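Local coordinates for BH2851 (Bacillus halodurans, PDB 2GFG), which is a putative adenylate cyclase whose CYTH-type antiparallel barrel probably binds a triphosphate-type substrate, its true function still unknown, at residues F33-D44 with Q115-R126. Sequence-based numbering, arbitrary orientation.
With EDO (1,2-ethanediol), chain G.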
ATOM      1  N   PHE A  33     -10.330 -10.411  -8.237  1.00 47.17           N
ATOM      2  CA  PHE A  33      -8.945 -10.174  -7.836  1.00 45.71           C
ATOM      3  C   PHE A  33      -8.121  -9.616  -8.996  1.00 45.48           C
ATOM      4  O   PHE A  33      -8.064 -10.216 -10.080  1.00 43.49           O
ATOM      5  CB  PHE A  33      -8.305 -11.460  -7.301  1.00 45.89           C
ATOM      6  CG  PHE A  33      -8.677 -11.770  -5.880  1.00 44.86           C
ATOM      7  CD1 PHE A  33      -7.868 -11.349  -4.831  1.00 45.29           C
ATOM      8  CD2 PHE A  33      -9.858 -12.450  -5.585  1.00 44.91           C
ATOM      9  CE1 PHE A  33      -8.217 -11.624  -3.495  1.00 41.98           C
ATOM     10  CE2 PHE A  33     -10.218 -12.722  -4.254  1.00 43.57           C
ATOM     11  CZ  PHE A  33      -9.390 -12.301  -3.211  1.00 43.91           C
ATOM     12  N   LYS A  34      -7.523  -8.437  -8.772  1.00 45.66           N
ATOM     13  CA  LYS A  34      -6.647  -7.794  -9.751  1.00 46.05           C
ATOM     14  C   LYS A  34      -5.207  -7.809  -9.228  1.00 45.07           C
ATOM     15  O   LYS A  34      -4.972  -7.621  -8.045  1.00 45.39           O
ATOM     16  CB  LYS A  34      -7.091  -6.347 -10.008  1.00 47.41           C
ATOM     17  CG  LYS A  34      -8.613  -6.160 -10.244  1.00 50.78           C
ATOM     18  CD  LYS A  34      -9.124  -6.985 -11.417  1.00 53.20           C
ATOM     19  CE  LYS A  34     -10.617  -6.751 -11.657  1.00 55.16           C
ATOM     20  NZ  LYS A  34     -11.182  -7.697 -12.676  1.00 56.51           N
ATOM     21  N   LEU A  35      -4.259  -7.992 -10.134  1.00 45.25           N
ATOM     22  CA  LEU A  35      -2.843  -8.086  -9.778  1.00 45.77           C
ATOM     23  C   LEU A  35      -2.161  -6.737  -9.923  1.00 45.12           C
ATOM     24  O   LEU A  35      -2.418  -6.005 -10.877  1.00 44.39           O
ATOM     25  CB  LEU A  35      -2.147  -9.134 -10.671  1.00 46.99           C
ATOM     26  CG  LEU A  35      -0.645  -9.385 -10.487  1.00 48.69           C
ATOM     27  CD1 LEU A  35      -0.268  -9.658  -9.025  1.00 49.49           C
ATOM     28  CD2 LEU A  35      -0.210 -10.557 -11.382  1.00 50.82           C
ATOM     29  N   GLN A  36      -1.349  -6.378  -8.921  1.00 45.83           N
ATOM     30  CA  GLN A  36      -0.543  -5.157  -8.969  1.00 45.20           C
ATOM     31  C   GLN A  36       0.861  -5.412  -8.408  1.00 45.64           C
ATOM     32  O   GLN A  36       1.059  -6.311  -7.576  1.00 43.95           O
ATOM     33  CB  GLN A  36      -1.225  -4.033  -8.187  1.00 44.54           C
ATOM     34  CG  GLN A  36      -1.310  -4.291  -6.651  1.00 45.52           C
ATOM     35  CD  GLN A  36      -2.336  -3.416  -5.959  1.00 47.25           C
ATOM     36  OE1 GLN A  36      -3.327  -3.007  -6.559  1.00 53.37           O
ATOM     37  NE2 GLN A  36      -2.110  -3.139  -4.688  1.00 49.49           N
ATOM     38  N   ARG A  37       1.827  -4.624  -8.884  1.00 46.78           N
ATOM     39  CA  ARG A  37       3.214  -4.717  -8.437  1.00 46.51           C
ATOM     40  C   ARG A  37       3.638  -3.410  -7.822  1.00 46.31           C
ATOM     41  O   ARG A  37       3.533  -2.364  -8.449  1.00 45.69           O
ATOM     42  CB  ARG A  37       4.125  -5.034  -9.600  1.00 47.65           C
ATOM     43  CG  ARG A  37       3.987  -6.423 -10.115  1.00 50.78           C
ATOM     44  CD  ARG A  37       5.180  -6.820 -10.964  1.00 52.22           C
ATOM     45  NE  ARG A  37       5.210  -8.256 -11.224  1.00 55.03           N
ATOM     46  CZ  ARG A  37       6.227  -8.904 -11.808  1.00 56.75           C
ATOM     47  NH1 ARG A  37       7.322  -8.241 -12.214  1.00 57.13           N
ATOM     48  NH2 ARG A  37       6.153 -10.219 -11.988  1.00 58.49           N
ATOM     49  N   ASN A  38       4.142  -3.480  -6.596  1.00 45.74           N
ATOM     50  CA  ASN A  38       4.614  -2.316  -5.885  1.00 45.36           C
ATOM     51  C   ASN A  38       6.118  -2.322  -5.879  1.00 45.19           C
ATOM     52  O   ASN A  38       6.730  -3.242  -5.338  1.00 44.92           O
ATOM     53  CB  ASN A  38       4.081  -2.327  -4.460  1.00 45.10           C
ATOM     54  CG  ASN A  38       2.588  -2.392  -4.410  1.00 46.19           C
ATOM     55  OD1 ASN A  38       1.914  -1.539  -4.945  1.00 42.63           O
ATOM     56  ND2 ASN A  38       2.056  -3.443  -3.789  1.00 53.16           N
ATOM     57  N   HIS A  39       6.716  -1.362  -6.589  1.00 43.09           N
ATOM     58  CA  HIS A  39       8.165  -1.220  -6.634  1.00 42.33           C
ATOM     59  C   HIS A  39       8.569  -0.183  -5.617  1.00 43.19           C
ATOM     60  O   HIS A  39       8.177   0.972  -5.728  1.00 41.98           O
ATOM     61  CB  HIS A  39       8.615  -0.791  -8.022  1.00 42.47           C
ATOM     62  CG  HIS A  39       8.235  -1.748  -9.103  1.00 43.59           C
ATOM     63  ND1 HIS A  39       9.043  -2.798  -9.487  1.00 46.42           N
ATOM     64  CD2 HIS A  39       7.125  -1.825  -9.878  1.00 45.17           C
ATOM     65  CE1 HIS A  39       8.450  -3.476 -10.454  1.00 45.78           C
ATOM     66  NE2 HIS A  39       7.287  -2.904 -10.713  1.00 43.73           N
ATOM     67  N   TYR A  40       9.360  -0.591  -4.623  1.00 43.85           N
ATOM     68  CA  TYR A  40       9.699   0.292  -3.493  1.00 44.49           C
ATOM     69  C   TYR A  40      11.019   1.001  -3.671  1.00 44.47           C
ATOM     70  O   TYR A  40      11.973   0.435  -4.186  1.00 44.50           O
ATOM     71  CB  TYR A  40       9.710  -0.500  -2.194  1.00 46.00           C
ATOM     72  CG  TYR A  40       8.397  -1.176  -1.904  1.00 45.54           C
ATOM     73  CD1 TYR A  40       7.197  -0.446  -1.906  1.00 44.29           C
ATOM     74  CD2 TYR A  40       8.340  -2.536  -1.601  1.00 43.82           C
ATOM     75  CE1 TYR A  40       5.976  -1.060  -1.647  1.00 47.53           C
ATOM     76  CE2 TYR A  40       7.119  -3.165  -1.326  1.00 46.24           C
ATOM     77  CZ  TYR A  40       5.937  -2.418  -1.356  1.00 46.76           C
ATOM     78  OH  TYR A  40       4.727  -3.022  -1.101  1.00 49.50           O
ATOM     79  N   PHE A  41      11.059   2.262  -3.231  1.00 44.83           N
ATOM     80  CA  PHE A  41      12.255   3.077  -3.298  1.00 45.64           C
ATOM     81  C   PHE A  41      12.646   3.556  -1.911  1.00 46.62           C
ATOM     82  O   PHE A  41      11.787   3.903  -1.095  1.00 47.75           O
ATOM     83  CB  PHE A  41      12.033   4.265  -4.217  1.00 46.00           C
ATOM     84  CG  PHE A  41      11.800   3.884  -5.637  1.00 45.04           C
ATOM     85  CD1 PHE A  41      12.853   3.870  -6.551  1.00 46.95           C
ATOM     86  CD2 PHE A  41      10.542   3.473  -6.062  1.00 47.64           C
ATOM     87  CE1 PHE A  41      12.643   3.496  -7.880  1.00 48.06           C
ATOM     88  CE2 PHE A  41      10.328   3.096  -7.388  1.00 49.62           C
ATOM     89  CZ  PHE A  41      11.392   3.106  -8.294  1.00 48.39           C
ATOM     90  N   GLU A  42      13.944   3.578  -1.653  1.00 46.48           N
ATOM     91  CA  GLU A  42      14.462   3.969  -0.363  1.00 47.97           C
ATOM     92  C   GLU A  42      15.969   4.212  -0.470  1.00 47.80           C
ATOM     93  O   GLU A  42      16.618   3.721  -1.403  1.00 48.33           O
ATOM     94  CB  GLU A  42      14.147   2.858   0.683  1.00 48.84           C
ATOM     95  CG  GLU A  42      14.600   3.133   2.118  1.00 51.44           C
ATOM     96  CD  GLU A  42      14.000   4.401   2.719  1.00 50.85           C
ATOM     97  OE1 GLU A  42      14.448   5.506   2.347  1.00 50.00           O
ATOM     98  OE2 GLU A  42      13.178   4.283   3.660  1.00 48.71           O
ATOM     99  N   THR A  43      16.498   5.038   0.433  1.00 47.80           N
ATOM    100  CA  THR A  43      17.947   5.268   0.538  1.00 48.02           C
ATOM    101  C   THR A  43      18.610   4.128   1.305  1.00 48.97           C
ATOM    102  O   THR A  43      17.937   3.354   1.970  1.00 48.81           O
ATOM    103  CB  THR A  43      18.263   6.622   1.260  1.00 47.96           C
ATOM    104  OG1 THR A  43      17.757   6.591   2.599  1.00 46.65           O
ATOM    105  CG2 THR A  43      17.631   7.796   0.512  1.00 48.27           C
ATOM    106  N   ASP A  44      19.935   4.042   1.220  1.00 50.87           N
ATOM    107  CA  ASP A  44      20.700   2.984   1.932  1.00 53.28           C
ATOM    108  C   ASP A  44      20.455   3.021   3.449  1.00 54.46           C
ATOM    109  O   ASP A  44      20.219   1.983   4.072  1.00 54.87           O
ATOM    110  CB  ASP A  44      22.207   3.113   1.642  1.00 53.84           C
ATOM    111  CG  ASP A  44      22.590   2.625   0.233  1.00 56.61           C
ATOM    112  OD1 ASP A  44      21.680   2.351  -0.591  1.00 61.73           O
ATOM    113  OD2 ASP A  44      23.805   2.517  -0.043  1.00 61.87           O
ATOM    114  N   GLN A 115      20.070   9.725  -3.815  1.00 47.71           N
ATOM    115  CA  GLN A 115      20.337   8.558  -2.959  1.00 47.77           C
ATOM    116  C   GLN A 115      19.219   7.501  -3.004  1.00 46.16           C
ATOM    117  O   GLN A 115      19.399   6.385  -2.498  1.00 43.95           O
ATOM    118  CB  GLN A 115      20.564   9.007  -1.508  1.00 48.57           C
ATOM    119  CG  GLN A 115      21.774   9.915  -1.325  1.00 50.48           C
ATOM    120  CD  GLN A 115      23.083   9.239  -1.721  1.00 53.98           C
ATOM    121  OE1 GLN A 115      23.816   9.737  -2.577  1.00 57.84           O
ATOM    122  NE2 GLN A 115      23.347   8.066  -1.143  1.00 56.57           N
ATOM    123  N   LEU A 116      18.063   7.859  -3.583  1.00 45.68           N
ATOM    124  CA  LEU A 116      16.934   6.913  -3.709  1.00 45.30           C
ATOM    125  C   LEU A 116      17.215   5.890  -4.787  1.00 45.26           C
ATOM    126  O   LEU A 116      17.800   6.213  -5.818  1.00 45.19           O
ATOM    127  CB  LEU A 116      15.626   7.653  -4.040  1.00 46.30           C
ATOM    128  CG  LEU A 116      14.966   8.445  -2.918  1.00 46.81           C
ATOM    129  CD1 LEU A 116      13.853   9.321  -3.479  1.00 48.36           C
ATOM    130  CD2 LEU A 116      14.424   7.516  -1.841  1.00 47.19           C
ATOM    131  N   LYS A 117      16.798   4.649  -4.544  1.00 45.69           N
ATOM    132  CA  LYS A 117      16.943   3.573  -5.537  1.00 45.50           C
ATOM    133  C   LYS A 117      15.899   2.487  -5.341  1.00 44.43           C
ATOM    134  O   LYS A 117      15.305   2.361  -4.268  1.00 40.84           O
ATOM    135  CB  LYS A 117      18.341   2.971  -5.467  1.00 45.67           C
ATOM    136  CG  LYS A 117      18.740   2.439  -4.081  1.00 48.02           C
ATOM    137  CD  LYS A 117      20.229   2.078  -4.021  1.00 49.65           C
ATOM    138  CE  LYS A 117      21.125   3.327  -4.079  1.00 51.38           C
ATOM    139  NZ  LYS A 117      22.564   2.999  -3.842  1.00 52.90           N
ATOM    140  N   HIS A 118      15.686   1.699  -6.394  1.00 46.35           N
ATOM    141  CA  HIS A 118      14.746   0.589  -6.349  1.00 47.81           C
ATOM    142  C   HIS A 118      15.287  -0.527  -5.434  1.00 48.36           C
ATOM    143  O   HIS A 118      16.298  -1.158  -5.744  1.00 48.74           O
ATOM    144  CB  HIS A 118      14.486   0.055  -7.759  1.00 48.62           C
ATOM    145  CG  HIS A 118      13.475  -1.043  -7.810  1.00 49.88           C
ATOM    146  ND1 HIS A 118      13.663  -2.191  -8.546  1.00 52.52           N
ATOM    147  CD2 HIS A 118      12.299  -1.199  -7.162  1.00 50.12           C
ATOM    148  CE1 HIS A 118      12.622  -2.988  -8.385  1.00 53.94           C
ATOM    149  NE2 HIS A 118      11.781  -2.410  -7.549  1.00 54.07           N
ATOM    150  N   ILE A 119      14.613  -0.738  -4.294  1.00 49.22           N
ATOM    151  CA  ILE A 119      15.052  -1.762  -3.297  1.00 49.80           C
ATOM    152  C   ILE A 119      14.411  -3.137  -3.538  1.00 49.23           C
ATOM    153  O   ILE A 119      14.992  -4.164  -3.188  1.00 49.96           O
ATOM    154  CB  ILE A 119      14.809  -1.298  -1.807  1.00 49.94           C
ATOM    155  CG1 ILE A 119      13.345  -0.921  -1.560  1.00 52.36           C
ATOM    156  CG2 ILE A 119      15.720  -0.121  -1.469  1.00 51.73           C
ATOM    157  CD1 ILE A 119      12.963  -0.875  -0.066  1.00 52.58           C
ATOM    158  N   GLY A 120      13.221  -3.149  -4.147  1.00 47.67           N
ATOM    159  CA  GLY A 120      12.560  -4.405  -4.508  1.00 45.51           C
ATOM    160  C   GLY A 120      11.088  -4.248  -4.845  1.00 44.41           C
ATOM    161  O   GLY A 120      10.528  -3.157  -4.742  1.00 41.26           O
ATOM    162  N   THR A 121      10.455  -5.370  -5.190  1.00 43.80           N
ATOM    163  CA  THR A 121       9.082  -5.381  -5.671  1.00 46.03           C
ATOM    164  C   THR A 121       8.223  -6.406  -4.919  1.00 45.68           C
ATOM    165  O   THR A 121       8.583  -7.574  -4.815  1.00 46.35           O
ATOM    166  CB  THR A 121       9.032  -5.694  -7.184  1.00 46.31           C
ATOM    167  OG1 THR A 121       9.855  -4.761  -7.885  1.00 52.17           O
ATOM    168  CG2 THR A 121       7.589  -5.608  -7.730  1.00 45.35           C
ATOM    169  N   LEU A 122       7.068  -5.943  -4.435  1.00 45.65           N
ATOM    170  CA  LEU A 122       6.084  -6.782  -3.768  1.00 46.10           C
ATOM    171  C   LEU A 122       4.835  -6.837  -4.632  1.00 46.77           C
ATOM    172  O   LEU A 122       4.279  -5.787  -4.995  1.00 45.91           O
ATOM    173  CB  LEU A 122       5.757  -6.195  -2.386  1.00 46.86           C
ATOM    174  CG  LEU A 122       4.666  -6.862  -1.532  1.00 48.04           C
ATOM    175  CD1 LEU A 122       4.963  -6.659  -0.061  1.00 49.09           C
ATOM    176  CD2 LEU A 122       3.253  -6.342  -1.868  1.00 47.03           C
ATOM    177  N   SER A 123       4.393  -8.054  -4.976  1.00 45.95           N
ATOM    178  CA  SER A 123       3.189  -8.239  -5.798  1.00 46.64           C
ATOM    179  C   SER A 123       1.980  -8.514  -4.923  1.00 45.32           C
ATOM    180  O   SER A 123       2.078  -9.240  -3.944  1.00 44.69           O
ATOM    181  CB  SER A 123       3.382  -9.387  -6.783  1.00 46.76           C
ATOM    182  OG  SER A 123       4.380  -9.071  -7.737  1.00 53.75           O
ATOM    183  N   THR A 124       0.830  -7.947  -5.303  1.00 44.35           N
ATOM    184  CA  THR A 124      -0.429  -8.156  -4.564  1.00 44.12           C
ATOM    185  C   THR A 124      -1.588  -8.482  -5.503  1.00 43.23           C
ATOM    186  O   THR A 124      -1.782  -7.823  -6.524  1.00 42.70           O
ATOM    187  CB  THR A 124      -0.813  -6.922  -3.714  1.00 43.96           C
ATOM    188  OG1 THR A 124       0.211  -6.666  -2.744  1.00 43.57           O
ATOM    189  CG2 THR A 124      -2.156  -7.152  -2.977  1.00 45.56           C
ATOM    190  N   SER A 125      -2.336  -9.527  -5.149  1.00 42.89           N
ATOM    191  CA  SER A 125      -3.593  -9.843  -5.786  1.00 42.53           C
ATOM    192  C   SER A 125      -4.689  -9.301  -4.884  1.00 42.06           C
ATOM    193  O   SER A 125      -4.812  -9.722  -3.729  1.00 41.71           O
ATOM    194  CB  SER A 125      -3.735 -11.341  -5.959  1.00 42.95           C
ATOM    195  OG  SER A 125      -4.915 -11.653  -6.641  1.00 46.03           O
ATOM    196  N   ARG A 126      -5.486  -8.364  -5.407  1.00 42.43           N
ATOM    197  CA  ARG A 126      -6.417  -7.586  -4.577  1.00 42.65           C
ATOM    198  C   ARG A 126      -7.856  -7.663  -5.052  1.00 42.04           C
ATOM    199  O   ARG A 126      -8.140  -7.468  -6.220  1.00 41.85           O
ATOM    200  CB  ARG A 126      -5.983  -6.120  -4.546  1.00 43.63           C
ATOM    201  CG  ARG A 126      -6.975  -5.183  -3.799  1.00 46.07           C
ATOM    202  CD  ARG A 126      -6.429  -3.788  -3.635  1.00 45.97           C
ATOM    203  NE  ARG A 126      -5.271  -3.747  -2.742  1.00 49.43           N
ATOM    204  CZ  ARG A 126      -4.634  -2.631  -2.379  1.00 49.76           C
ATOM    205  NH1 ARG A 126      -5.020  -1.438  -2.852  1.00 51.36           N
ATOM    206  NH2 ARG A 126      -3.597  -2.706  -1.559  1.00 49.91           N
TER
HETATM  207  C1  EDO G 502      -5.465 -15.002  -6.559  1.00 83.76           C
HETATM  208  O1  EDO G 502      -6.404 -13.978  -6.908  1.00 83.23           O
HETATM  209  C2  EDO G 502      -5.141 -14.930  -5.064  1.00 83.65           C
HETATM  210  O2  EDO G 502      -6.346 -14.950  -4.273  1.00 83.71           O
HETATM  211  O   HOH W   1      -0.328  -3.803  -2.621  1.00 45.98           O
HETATM  212  O   HOH W   2      21.137   5.468  -0.601  1.00 53.19           O
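Strand 34-42 and the 117-126 part of strand 117-131 are antiparallel neighbours in the closed barrel of the CYTH fold, and Gln36, Asn38, Thr124 and Arg126 form a polar patch on one face of the pair. The N-to-C directions of the two segments lie 158° apart, and paired main-chain bonds bind Lys34 to Arg126, Gln36 to Thr124 and Asn38 to Leu122. The register then slips by one residue: Tyr40 N gives a bond to Gly120 O (2.8 Å), whereas Tyr40 O receives Ile119 N (2.9 Å), a beta bulge at Ile119-Gly120.

In the polar patch, Gln36 NE2 sits over the centre of the Arg126 guanidinium face, 3.5 Å from CZ of Arg126, with the amide plane turned 64° from it. Both groups are donors, so this is face packing and not a hydrogen bond. CG of Gln36 stands between the backbone N and the carbonyl carbon (chi1 66°), and the extended chain beyond it carries the amide to Arg126. One NE2 hydrogen goes to a water, 2.8 Å from Gln36 NE2, which also accepts from Asn38 ND2 and bonds Thr124 OG1. Asp139 pairs with Arg126 NE, Arg58 bonds Asn38 OD1, and Ser141 bonds Thr124 OG1.

On the same face, Tyr40 lays CE2 against Leu122 CB (3.5 Å), while helix 182-190 packs on Tyr40. The reverse face carries His39, whose ring is covered by Thr121 CG2 in a CH-pi contact (3.8 Å from CG2 to the His39 centroid), clustered with His118 and Phe41.

With Arg58 beside Arg126, the patch probably combines basic groups with the Asp139 carboxylate. Arg126 NH2 also bonds weakly to an unidentified ligand, probably from the crystallisation liquor, which marks at most a possible pocket. Family membership makes this consistent with a phosphate site, where the water would help hold Gln36 and Asn38.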